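Local coordinates for protein predicted ATPase of the ABC class (Vibrio vulnificus, PDB 5D6A) that binds the ATP analogue AMP-PNP and probably hydrolyses ATP as a P-loop ATPase of the ABC class, at residues S91-L96 / C188-E192; L140-V144 / P546-D550; H312-N318 / L456-R462; I472-G476 / F490-F494. All blocks are in the same frame, centred on the assembly; numbering follows the deposited sequence.

Contact 1. Residues S91-L96 / C188-E192; sequences SAAFQL and CQVVE
A helix N-cap that also bonds to a second helix opens this contact, in which S91 caps helix 92-109 and meets E192 on helix 181-199. S91 OG sits between its own backbone N and carbonyl carbon (chi1 62°), and this turns it back over the first turn of its helix, where it accepts from F94 N. The same hydroxyl donates to E192 OE2 at 3.0 Å, approaching from above the carboxylate plane, so one oxygen both closes the helix end and ties it to the neighbouring helix. The short axes come within 7.5 Å of each other at a crossing angle of 136°.

Beside this polar pair lies F94. With CG anti to the backbone N, its ring is carried against helix 181-199, and C188 CB stands 3.3 Å from the ring centroid as a CH-pi contact, almost on the normal. C188 SG lies over the same ring, 4.2 Å from its centroid, a sulfur-aromatic contact. The carboxylate of E192 meets the ring at its edge, its plane turned 68° from that of the ring, and E192 OE1 is also hydrogen-bonded by N247 ND2, which helps hold the group in place. A93 CB packs against the backbone of E192, its nearest atom being E192 CA at 4.0 Å. Further along, L96 CD2 lies 4.3 Å from V191 CG1.

Contact 2. Residues L140-V144 / P546-D550; sequences LRFRV and PQHGD
The guanidinium of R141 carries Q547 CB over one face, 3.9 Å above the plane and near its centre, while H548 O and a water lie in plane at its edge; the guanidinium of R143 is met at its edge by D550 OD2. R141 points toward the loop after helix 529-536, whereas R143 leaves its strand to the side and only its guanidinium reaches D550. The R141 chain is extended from CG to NE, crossing the side chain of Q547, the centre of an inverse gamma turn, at about a right angle. R141 NH1 donates to H548 O at 2.9 Å (N-H...O angle 164°); the bond is flat on the arginine side, but the donor stands well above the carbonyl plane of H548. E139 forms a salt bridge with R141 NE, which helps fix the rotation of the group.

R143 NH2 makes a salt bridge to D550 OD2 at 3.1 Å, the guanidinium and carboxylate planes being 81° apart. D550 OD1 is bridged in turn by R72 of the adjacent strand 71-78. Where the backbones come closest, R141 CA and G549 CA are 4.4 Å apart, and a water links R141 O (2.8 Å) with G549 O (2.7 Å). The chemistry implies a mostly polar attachment of the C-terminal region to the N-terminal sheet, in which D550 probably tempers the close like charges of R143 and R72.

Contact 3. Residues H312-N318 / L456-R462; sequences HHLNLSN and LVTFPPR
N318 and V457 are joined by two bonds through a single amide: N318 ND2 donates to V457 O at 2.8 Å, nearly straight at 172° and in the amide plane, while N318 OD1 accepts from V457 N at 3.3 Å from above that plane. A side-chain amide thus grips a backbone NH and C=O at once. L456 CD1 packs against the same amide. Next to it, the F459 ring has N315 over one face, with N315 CB 4.2 Å from the ring centroid in a CH-pi contact, and V457 O over the other.

At the far end, R462 NH1 donates to H312 O at 2.7 Å, in the carbonyl plane and on a lone pair. L314 CD1 covers one face of that guanidinium, which the bend at chi3 (-64°) brings back to H312.

The second shell fixes these groups. E352 and N564 hold R462 NH2, and F571 adds a cation-pi contact. N315 OD1 accepts from both S317 N and S317 OG, which helps hold the amide that lies on F459. Acceptance from the backbone N two residues on defines an Asx turn, here in a loop that leaves strand 311-312 through a G1 beta bulge opposite F332.

Contact 4. Residues I472-G476 / F490-F494; sequences ILTDG and FGKEF
F490 opens the second segment by pressing its ring against L473 on helix 468-475. L473 CD2 lies over one face, 4.0 Å from the ring centroid in a CH-pi contact and offset toward the rim, while L473 CG is 3.6 Å from F490 CZ. The phenyl group reaches this leucine because its CG is anti to the backbone N (chi1 -169°); W516 meets the same ring edge-to-face. I472 CG2 touches the ring more obliquely, 4.0 Å from F490 CD2, and also packs against the carbonyl of F490.

G491 follows with positive phi. Its CA comes 3.7 Å from G476 CA, and the two glycines, neither with a side chain, let the helix end and the turn meet backbone to backbone. Residues F490 to E493 form a type II' beta turn with G491 and K492 at its corners, the connection of a tight beta hairpin between strands 487-490 and 493-496; F490 N donates to E493 O, and the return bond is weak.

At K492 the backbone N donates to a water (2.7 Å) that in turn donates to I472 O (2.9 Å). The lysine chain, bent at chi3 and chi4, runs past the helix end, with K492 CG 3.8 Å from G476 CA. E493 CB points toward the helix, and E493 CG lies 3.6 Å from I472 CG2, the two side chains crossing at about a right angle.

From the N terminus, the chain first enters contact 1 at 91-96 and then contact 2 at 140-144. Contact 1 closes at 188-192, joining helix 92-109 to helix 181-199, whereas contact 2 stays open until 546-550, so the two loops cross. Inside the long loop of contact 2 lie contact 3, which links the loop after strand 311-312 to the one before strand 463-465, and then, in series, the short contact 4, which seats helix 468-475 on a hairpin. Contacts 1 and 3 stand on opposite sides of the chain's centre. Among these four, contact 2 ties the N-terminal sheet to the C-terminal region; contacts 3 and 4 come within about 9 Å between nearest atoms without touching.

Contact 1. Residues S91-L96 / C188-E192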
loop_
_atom_site.group_PDB
_atom_site.type_symbol
_atom_site.label_atom_id
_atom_site.label_comp_id
_atom_site.label_asym_id
_atom_site.label_seq_id
_atom_site.Cartn_x
_atom_site.Cartn_y
_atom_site.Cartn_z
ATOM N N SER A 91 26.784 24.155 -14.811
ATOM C CA SER A 91 25.765 24.436 -13.802
ATOM C C SER A 91 25.545 23.223 -12.907
ATOM O O SER A 91 25.806 22.091 -13.310
ATOM C CB SER A 91 24.450 24.816 -14.473
ATOM O OG SER A 91 23.959 23.741 -15.252
ATOM N N ALA A 92 25.049 23.463 -11.698
ATOM C CA ALA A 92 24.789 22.384 -10.748
ATOM C C ALA A 92 23.846 21.331 -11.335
ATOM O O ALA A 92 23.965 20.143 -11.029
ATOM C CB ALA A 92 24.217 22.944 -9.456
ATOM N N ALA A 93 22.912 21.775 -12.174
ATOM C CA ALA A 93 21.954 20.868 -12.805
ATOM C C ALA A 93 22.636 20.037 -13.879
ATOM O O ALA A 93 22.302 18.870 -14.068
ATOM C CB ALA A 93 20.791 21.646 -13.399
ATOM N N PHE A 94 23.583 20.644 -14.589
ATOM C CA PHE A 94 24.328 19.941 -15.627
ATOM C C PHE A 94 25.161 18.840 -14.969
ATOM O O PHE A 94 25.285 17.737 -15.504
ATOM C CB PHE A 94 25.236 20.912 -16.388
ATOM C CG PHE A 94 25.909 20.308 -17.592
ATOM C CD1 PHE A 94 27.076 19.566 -17.461
ATOM C CD2 PHE A 94 25.388 20.504 -18.863
ATOM C CE1 PHE A 94 27.698 19.017 -18.571
ATOM C CE2 PHE A 94 26.006 19.961 -19.976
ATOM C CZ PHE A 94 27.164 19.216 -19.831
ATOM N N GLN A 95 25.719 19.148 -13.798
ATOM C CA GLN A 95 26.525 18.186 -13.055
ATOM C C GLN A 95 25.633 17.105 -12.461
ATOM O O GLN A 95 26.069 15.973 -12.271
ATOM C CB GLN A 95 27.304 18.880 -11.942
ATOM C CG GLN A 95 28.182 20.018 -12.429
ATOM C CD GLN A 95 28.993 20.650 -11.320
ATOM O OE1 GLN A 95 29.564 19.956 -10.480
ATOM N NE2 GLN A 95 29.070 21.975 -11.325
ATOM N N LEU A 96 24.386 17.463 -12.169
ATOM C CA LEU A 96 23.422 16.518 -11.616
ATOM C C LEU A 96 23.200 15.380 -12.614
ATOM O O LEU A 96 23.156 14.209 -12.238
ATOM C CB LEU A 96 22.099 17.225 -11.311
ATOM C CG LEU A 96 21.027 16.443 -10.554
ATOM C CD1 LEU A 96 21.532 16.041 -9.181
ATOM C CD2 LEU A 96 19.760 17.275 -10.424
ATOM N N CYS A 188 23.034 15.461 -19.871
ATOM C CA CYS A 188 23.266 16.622 -19.008
ATOM C C CYS A 188 22.503 17.861 -19.471
ATOM O O CYS A 188 22.097 18.686 -18.654
ATOM C CB CYS A 188 24.758 16.954 -18.957
ATOM S SG CYS A 188 25.792 15.616 -18.326
ATOM N N GLN A 189 22.322 17.991 -20.782
ATOM C CA GLN A 189 21.621 19.144 -21.350
ATOM C C GLN A 189 20.129 19.132 -21.057
ATOM O O GLN A 189 19.546 20.174 -20.774
ATOM C CB GLN A 189 21.858 19.221 -22.855
ATOM C CG GLN A 189 23.282 19.584 -23.222
ATOM C CD GLN A 189 23.584 19.354 -24.685
ATOM O OE1 GLN A 189 22.688 19.062 -25.481
ATOM N NE2 GLN A 189 24.853 19.475 -25.049
ATOM N N VAL A 190 19.511 17.958 -21.127
ATOM C CA VAL A 190 18.082 17.846 -20.846
ATOM C C VAL A 190 17.812 18.174 -19.382
ATOM O O VAL A 190 16.816 18.820 -19.064
ATOM C CB VAL A 190 17.532 16.449 -21.198
ATOM C CG1 VAL A 190 16.089 16.301 -20.738
ATOM C CG2 VAL A 190 17.631 16.206 -22.698
ATOM N N VAL A 191 18.702 17.736 -18.496
ATOM C CA VAL A 191 18.548 18.014 -17.067
ATOM C C VAL A 191 18.768 19.498 -16.801
ATOM O O VAL A 191 18.042 20.106 -16.015
ATOM C CB VAL A 191 19.517 17.179 -16.207
ATOM C CG1 VAL A 191 19.376 17.546 -14.733
ATOM C CG2 VAL A 191 19.255 15.693 -16.408
ATOM N N GLU A 192 19.770 20.074 -17.462
ATOM C CA GLU A 192 20.068 21.496 -17.311
ATOM C C GLU A 192 18.872 22.319 -17.791
ATOM O O GLU A 192 18.513 23.324 -17.175
ATOM C CB GLU A 192 21.326 21.875 -18.096
ATOM C CG GLU A 192 21.786 23.311 -17.888
ATOM C CD GLU A 192 23.073 23.633 -18.626
ATOM O OE1 GLU A 192 23.324 23.027 -19.689
ATOM O OE2 GLU A 192 23.830 24.507 -18.154
#

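Contact 2. Residues L140-V144 / P546-D550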
loop_
_atom_site.group_PDB
_atom_site.type_symbol
_atom_site.label_atom_id
_atom_site.label_comp_id
_atom_site.label_asym_id
_atom_site.label_seq_id
_atom_site.Cartn_x
_atom_site.Cartn_y
_atom_site.Cartn_z
ATOM N N LEU A 140 32.329 7.149 -6.253
ATOM C CA LEU A 140 31.326 6.152 -6.588
ATOM C C LEU A 140 31.012 5.336 -5.352
ATOM O O LEU A 140 31.915 4.975 -4.596
ATOM C CB LEU A 140 31.841 5.206 -7.668
ATOM C CG LEU A 140 32.319 5.832 -8.972
ATOM C CD1 LEU A 140 32.821 4.733 -9.894
ATOM C CD2 LEU A 140 31.217 6.645 -9.635
ATOM N N ARG A 141 29.732 5.049 -5.151
ATOM C CA ARG A 141 29.292 4.241 -4.027
ATOM C C ARG A 141 28.397 3.143 -4.568
ATOM O O ARG A 141 27.470 3.411 -5.332
ATOM C CB ARG A 141 28.559 5.087 -2.997
ATOM C CG ARG A 141 29.411 6.198 -2.407
ATOM C CD ARG A 141 28.689 6.869 -1.256
ATOM N NE ARG A 141 29.464 7.955 -0.671
ATOM C CZ ARG A 141 29.015 8.761 0.286
ATOM N NH1 ARG A 141 27.785 8.615 0.772
ATOM N NH2 ARG A 141 29.795 9.723 0.753
ATOM N N PHE A 142 28.679 1.908 -4.167
ATOM C CA PHE A 142 27.944 0.755 -4.662
ATOM C C PHE A 142 28.110 -0.447 -3.738
ATOM O O PHE A 142 28.823 -0.377 -2.736
ATOM C CB PHE A 142 28.451 0.414 -6.070
ATOM C CG PHE A 142 29.943 0.285 -6.153
ATOM C CD1 PHE A 142 30.732 1.398 -6.406
ATOM C CD2 PHE A 142 30.562 -0.941 -5.957
ATOM C CE1 PHE A 142 32.109 1.290 -6.471
ATOM C CE2 PHE A 142 31.939 -1.056 -6.021
ATOM C CZ PHE A 142 32.714 0.063 -6.277
ATOM N N ARG A 143 27.445 -1.546 -4.086
ATOM C CA ARG A 143 27.513 -2.775 -3.305
ATOM C C ARG A 143 28.209 -3.892 -4.078
ATOM O O ARG A 143 28.264 -3.869 -5.308
ATOM C CB ARG A 143 26.108 -3.235 -2.925
ATOM C CG ARG A 143 25.333 -2.276 -2.039
ATOM C CD ARG A 143 23.937 -2.826 -1.805
ATOM N NE ARG A 143 23.132 -2.024 -0.883
ATOM C CZ ARG A 143 23.065 -2.210 0.438
ATOM N NH1 ARG A 143 23.767 -3.171 1.036
ATOM N NH2 ARG A 143 22.287 -1.419 1.170
ATOM N N VAL A 144 28.745 -4.861 -3.341
ATOM C CA VAL A 144 29.416 -6.020 -3.929
ATOM C C VAL A 144 29.043 -7.264 -3.127
ATOM O O VAL A 144 29.466 -7.421 -1.983
ATOM C CB VAL A 144 30.951 -5.865 -3.940
ATOM C CG1 VAL A 144 31.622 -7.134 -4.458
ATOM C CG2 VAL A 144 31.362 -4.660 -4.775
ATOM N N PRO A 546 25.739 8.724 6.990
ATOM C CA PRO A 546 26.698 7.642 6.778
ATOM C C PRO A 546 27.060 7.569 5.301
ATOM O O PRO A 546 26.257 7.951 4.451
ATOM C CB PRO A 546 25.932 6.390 7.206
ATOM C CG PRO A 546 24.879 6.876 8.132
ATOM C CD PRO A 546 24.517 8.258 7.672
ATOM N N GLN A 547 28.250 7.073 4.997
ATOM C CA GLN A 547 28.701 7.005 3.611
ATOM C C GLN A 547 28.060 5.856 2.819
ATOM O O GLN A 547 28.758 4.987 2.298
ATOM C CB GLN A 547 30.233 6.949 3.571
ATOM C CG GLN A 547 30.867 8.216 4.138
ATOM C CD GLN A 547 32.382 8.167 4.202
ATOM O OE1 GLN A 547 32.981 7.093 4.252
ATOM N NE2 GLN A 547 33.009 9.340 4.225
ATOM N N HIS A 548 26.727 5.869 2.731
ATOM C CA HIS A 548 26.002 4.845 1.976
ATOM C C HIS A 548 25.827 5.296 0.530
ATOM O O HIS A 548 25.811 6.496 0.240
ATOM C CB HIS A 548 24.614 4.556 2.566
ATOM C CG HIS A 548 24.630 4.084 3.986
ATOM N ND1 HIS A 548 25.511 3.129 4.447
ATOM C CD2 HIS A 548 23.806 4.364 5.025
ATOM C CE1 HIS A 548 25.270 2.887 5.723
ATOM N NE2 HIS A 548 24.236 3.620 6.098
ATOM N N GLY A 549 25.675 4.329 -0.371
ATOM C CA GLY A 549 25.487 4.615 -1.791
ATOM C C GLY A 549 24.029 4.636 -2.222
ATOM O O GLY A 549 23.728 4.932 -3.379
ATOM N N ASP A 550 23.125 4.327 -1.294
ATOM C CA ASP A 550 21.689 4.298 -1.591
ATOM C C ASP A 550 20.922 5.392 -0.838
ATOM O O ASP A 550 20.001 5.113 -0.063
ATOM C CB ASP A 550 21.103 2.899 -1.323
ATOM C CG ASP A 550 21.458 2.353 0.056
ATOM O OD1 ASP A 550 22.303 2.957 0.749
ATOM O OD2 ASP A 550 20.901 1.301 0.441
HETATM O O HOH W 1 26.595 9.884 2.870
HETATM O O HOH W 2 24.779 2.930 -4.941
HETATM O O HOH W 3 27.162 1.550 -0.393
#

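Contact 3. Residues H312-N318 / L456-R462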
loop_
_atom_site.group_PDB
_atom_site.type_symbol
_atom_site.label_atom_id
_atom_site.label_comp_id
_atom_site.label_asym_id
_atom_site.label_seq_id
_atom_site.Cartn_x
_atom_site.Cartn_y
_atom_site.Cartn_z
ATOM N N HIS A 312 -0.340 15.124 15.109
ATOM C CA HIS A 312 0.213 15.666 16.353
ATOM C C HIS A 312 -0.008 17.161 16.606
ATOM O O HIS A 312 0.463 18.007 15.850
ATOM C CB HIS A 312 1.714 15.386 16.414
ATOM C CG HIS A 312 2.063 13.931 16.377
ATOM N ND1 HIS A 312 1.887 13.096 17.460
ATOM C CD2 HIS A 312 2.615 13.171 15.401
ATOM C CE1 HIS A 312 2.300 11.881 17.147
ATOM N NE2 HIS A 312 2.748 11.900 15.904
ATOM N N HIS A 313 -0.718 17.458 17.693
ATOM C CA HIS A 313 -0.972 18.823 18.147
ATOM C C HIS A 313 -1.040 19.860 17.027
ATOM O O HIS A 313 -0.369 20.893 17.076
ATOM C CB HIS A 313 0.109 19.200 19.160
ATOM C CG HIS A 313 0.171 18.265 20.326
ATOM N ND1 HIS A 313 -0.598 18.432 21.456
ATOM C CD2 HIS A 313 0.887 17.132 20.521
ATOM C CE1 HIS A 313 -0.347 17.452 22.306
ATOM N NE2 HIS A 313 0.549 16.650 21.762
ATOM N N LEU A 314 -1.881 19.577 16.038
ATOM C CA LEU A 314 -2.054 20.436 14.878
ATOM C C LEU A 314 -3.316 21.276 15.027
ATOM O O LEU A 314 -4.331 20.790 15.528
ATOM C CB LEU A 314 -2.153 19.564 13.628
ATOM C CG LEU A 314 -2.179 20.235 12.257
ATOM C CD1 LEU A 314 -0.889 21.006 12.010
ATOM C CD2 LEU A 314 -2.378 19.180 11.181
ATOM N N ASN A 315 -3.245 22.534 14.590
ATOM C CA ASN A 315 -4.379 23.456 14.663
ATOM C C ASN A 315 -5.201 23.370 13.384
ATOM O O ASN A 315 -4.725 23.737 12.312
ATOM C CB ASN A 315 -3.879 24.891 14.882
ATOM C CG ASN A 315 -5.010 25.894 15.100
ATOM O OD1 ASN A 315 -6.169 25.634 14.782
ATOM N ND2 ASN A 315 -4.667 27.051 15.645
ATOM N N LEU A 316 -6.437 22.892 13.503
ATOM C CA LEU A 316 -7.320 22.745 12.352
ATOM C C LEU A 316 -8.514 23.701 12.410
ATOM O O LEU A 316 -9.534 23.469 11.758
ATOM C CB LEU A 316 -7.812 21.300 12.272
ATOM C CG LEU A 316 -6.707 20.238 12.261
ATOM C CD1 LEU A 316 -7.300 18.837 12.202
ATOM C CD2 LEU A 316 -5.756 20.461 11.097
ATOM N N SER A 317 -8.376 24.781 13.174
ATOM C CA SER A 317 -9.452 25.765 13.332
ATOM C C SER A 317 -9.987 26.291 12.006
ATOM O O SER A 317 -11.173 26.573 11.889
ATOM C CB SER A 317 -8.974 26.945 14.183
ATOM O OG SER A 317 -8.585 26.513 15.474
ATOM N N ASN A 318 -9.114 26.422 11.012
ATOM C CA ASN A 318 -9.517 26.933 9.702
ATOM C C ASN A 318 -10.418 25.993 8.909
ATOM O O ASN A 318 -11.041 26.416 7.938
ATOM C CB ASN A 318 -8.288 27.272 8.855
ATOM C CG ASN A 318 -7.455 28.393 9.447
ATOM O OD1 ASN A 318 -7.920 29.151 10.301
ATOM N ND2 ASN A 318 -6.220 28.514 8.984
ATOM N N LEU A 456 -9.047 33.313 7.077
ATOM C CA LEU A 456 -8.076 32.223 7.134
ATOM C C LEU A 456 -6.925 32.666 8.029
ATOM O O LEU A 456 -6.196 33.594 7.688
ATOM C CB LEU A 456 -7.554 31.898 5.734
ATOM C CG LEU A 456 -6.548 30.753 5.614
ATOM C CD1 LEU A 456 -7.206 29.429 5.959
ATOM C CD2 LEU A 456 -5.967 30.694 4.211
ATOM N N VAL A 457 -6.760 31.999 9.169
ATOM C CA VAL A 457 -5.730 32.369 10.141
ATOM C C VAL A 457 -4.412 31.612 9.952
ATOM O O VAL A 457 -4.398 30.390 9.840
ATOM C CB VAL A 457 -6.232 32.128 11.581
ATOM C CG1 VAL A 457 -5.196 32.590 12.600
ATOM C CG2 VAL A 457 -7.556 32.844 11.804
ATOM N N THR A 458 -3.312 32.361 9.917
ATOM C CA THR A 458 -1.970 31.796 9.805
ATOM C C THR A 458 -1.478 31.521 11.221
ATOM O O THR A 458 -1.680 32.343 12.113
ATOM C CB THR A 458 -1.005 32.775 9.103
ATOM O OG1 THR A 458 -1.439 32.989 7.753
ATOM C CG2 THR A 458 0.423 32.231 9.092
ATOM N N PHE A 459 -0.834 30.373 11.428
ATOM C CA PHE A 459 -0.350 29.999 12.760
ATOM C C PHE A 459 1.160 29.797 12.796
ATOM O O PHE A 459 1.775 29.487 11.771
ATOM C CB PHE A 459 -1.004 28.689 13.213
ATOM C CG PHE A 459 -2.491 28.661 13.049
ATOM C CD1 PHE A 459 -3.311 29.369 13.912
ATOM C CD2 PHE A 459 -3.075 27.909 12.040
ATOM C CE1 PHE A 459 -4.687 29.344 13.762
ATOM C CE2 PHE A 459 -4.450 27.877 11.886
ATOM C CZ PHE A 459 -5.258 28.594 12.750
ATOM N N PRO A 460 1.770 29.970 13.983
ATOM C CA PRO A 460 3.199 29.699 14.095
ATOM C C PRO A 460 3.423 28.194 13.967
ATOM O O PRO A 460 2.583 27.418 14.425
ATOM C CB PRO A 460 3.547 30.184 15.507
ATOM C CG PRO A 460 2.260 30.171 16.255
ATOM C CD PRO A 460 1.202 30.491 15.241
ATOM N N PRO A 461 4.544 27.772 13.353
ATOM C CA PRO A 461 4.751 26.333 13.204
ATOM C C PRO A 461 4.891 25.626 14.544
ATOM O O PRO A 461 5.329 26.235 15.521
ATOM C CB PRO A 461 6.068 26.234 12.409
ATOM C CG PRO A 461 6.382 27.619 11.942
ATOM C CD PRO A 461 5.710 28.549 12.900
ATOM N N ARG A 462 4.505 24.355 14.587
ATOM C CA ARG A 462 4.628 23.563 15.804
ATOM C C ARG A 462 6.099 23.310 16.067
ATOM O O ARG A 462 6.866 23.059 15.137
ATOM C CB ARG A 462 3.946 22.206 15.642
ATOM C CG ARG A 462 2.450 22.241 15.382
ATOM C CD ARG A 462 1.987 20.875 14.891
ATOM N NE ARG A 462 2.605 20.544 13.604
ATOM C CZ ARG A 462 2.543 19.356 13.006
ATOM N NH1 ARG A 462 1.899 18.339 13.571
ATOM N NH2 ARG A 462 3.147 19.177 11.839
HETATM O O HOH W 4 1.035 15.368 12.781
#

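Contact 4. Residues I472-G476 / F490-F494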
loop_
_atom_site.group_PDB
_atom_site.type_symbol
_atom_site.label_atom_id
_atom_site.label_comp_id
_atom_site.label_asym_id
_atom_site.label_seq_id
_atom_site.Cartn_x
_atom_site.Cartn_y
_atom_site.Cartn_z
ATOM N N ILE A 472 14.170 7.217 20.794
ATOM C CA ILE A 472 13.662 6.153 19.936
ATOM C C ILE A 472 14.841 5.343 19.389
ATOM O O ILE A 472 14.765 4.118 19.302
ATOM C CB ILE A 472 12.807 6.719 18.783
ATOM C CG1 ILE A 472 11.634 7.532 19.345
ATOM C CG2 ILE A 472 12.290 5.595 17.892
ATOM C CD1 ILE A 472 10.784 8.191 18.280
ATOM N N LEU A 473 15.927 6.027 19.032
ATOM C CA LEU A 473 17.122 5.347 18.527
ATOM C C LEU A 473 17.766 4.460 19.587
ATOM O O LEU A 473 18.149 3.330 19.292
ATOM C CB LEU A 473 18.155 6.351 18.011
ATOM C CG LEU A 473 17.881 7.057 16.682
ATOM C CD1 LEU A 473 18.848 8.211 16.493
ATOM C CD2 LEU A 473 17.977 6.088 15.516
ATOM N N THR A 474 17.896 4.972 20.811
ATOM C CA THR A 474 18.509 4.203 21.900
ATOM C C THR A 474 17.695 2.949 22.207
ATOM O O THR A 474 18.250 1.856 22.324
ATOM C CB THR A 474 18.684 5.042 23.185
ATOM O OG1 THR A 474 17.430 5.621 23.561
ATOM C CG2 THR A 474 19.701 6.152 22.974
ATOM N N ASP A 475 16.381 3.109 22.332
ATOM C CA ASP A 475 15.498 1.976 22.598
ATOM C C ASP A 475 15.449 1.031 21.402
ATOM O O ASP A 475 15.184 -0.160 21.560
ATOM C CB ASP A 475 14.076 2.453 22.924
ATOM C CG ASP A 475 13.989 3.216 24.244
ATOM O OD1 ASP A 475 14.950 3.158 25.044
ATOM O OD2 ASP A 475 12.943 3.861 24.487
ATOM N N GLY A 476 15.717 1.567 20.213
ATOM C CA GLY A 476 15.659 0.778 18.985
ATOM C C GLY A 476 16.977 0.369 18.361
ATOM O O GLY A 476 17.017 0.045 17.177
ATOM N N PHE A 490 12.636 3.572 12.085
ATOM C CA PHE A 490 13.490 4.425 12.888
ATOM C C PHE A 490 13.440 3.829 14.290
ATOM O O PHE A 490 12.533 4.113 15.073
ATOM C CB PHE A 490 12.975 5.864 12.843
ATOM C CG PHE A 490 13.925 6.872 13.423
ATOM C CD1 PHE A 490 15.041 7.282 12.704
ATOM C CD2 PHE A 490 13.686 7.444 14.665
ATOM C CE1 PHE A 490 15.916 8.222 13.225
ATOM C CE2 PHE A 490 14.555 8.386 15.188
ATOM C CZ PHE A 490 15.673 8.775 14.468
ATOM N N GLY A 491 14.414 2.974 14.586
ATOM C CA GLY A 491 14.461 2.268 15.860
ATOM C C GLY A 491 13.494 1.100 15.769
ATOM O O GLY A 491 13.598 0.270 14.865
ATOM N N LYS A 492 12.547 1.041 16.697
ATOM C CA LYS A 492 11.522 -0.000 16.700
ATOM C C LYS A 492 10.243 0.514 16.021
ATOM O O LYS A 492 9.308 -0.250 15.786
ATOM C CB LYS A 492 11.227 -0.435 18.147
ATOM C CG LYS A 492 12.395 -1.155 18.812
ATOM C CD LYS A 492 12.352 -1.180 20.343
ATOM C CE LYS A 492 11.149 -1.897 20.941
ATOM N NZ LYS A 492 9.866 -1.153 20.807
ATOM N N GLU A 493 10.228 1.806 15.681
ATOM C CA GLU A 493 9.057 2.455 15.084
ATOM C C GLU A 493 9.006 2.380 13.561
ATOM O O GLU A 493 9.996 2.644 12.885
ATOM C CB GLU A 493 9.022 3.924 15.507
ATOM C CG GLU A 493 9.082 4.130 17.012
ATOM C CD GLU A 493 7.938 3.459 17.742
ATOM O OE1 GLU A 493 6.793 3.534 17.251
ATOM O OE2 GLU A 493 8.183 2.873 18.816
ATOM N N PHE A 494 7.831 2.029 13.040
ATOM C CA PHE A 494 7.598 1.936 11.603
ATOM C C PHE A 494 6.636 3.024 11.167
ATOM O O PHE A 494 5.557 3.163 11.734
ATOM C CB PHE A 494 7.021 0.572 11.233
ATOM C CG PHE A 494 7.991 -0.559 11.391
ATOM C CD1 PHE A 494 8.795 -0.950 10.329
ATOM C CD2 PHE A 494 8.104 -1.233 12.597
ATOM C CE1 PHE A 494 9.691 -1.993 10.465
ATOM C CE2 PHE A 494 8.997 -2.279 12.741
ATOM C CZ PHE A 494 9.794 -2.659 11.673
HETATM O O HOH W 5 12.530 2.313 19.112
#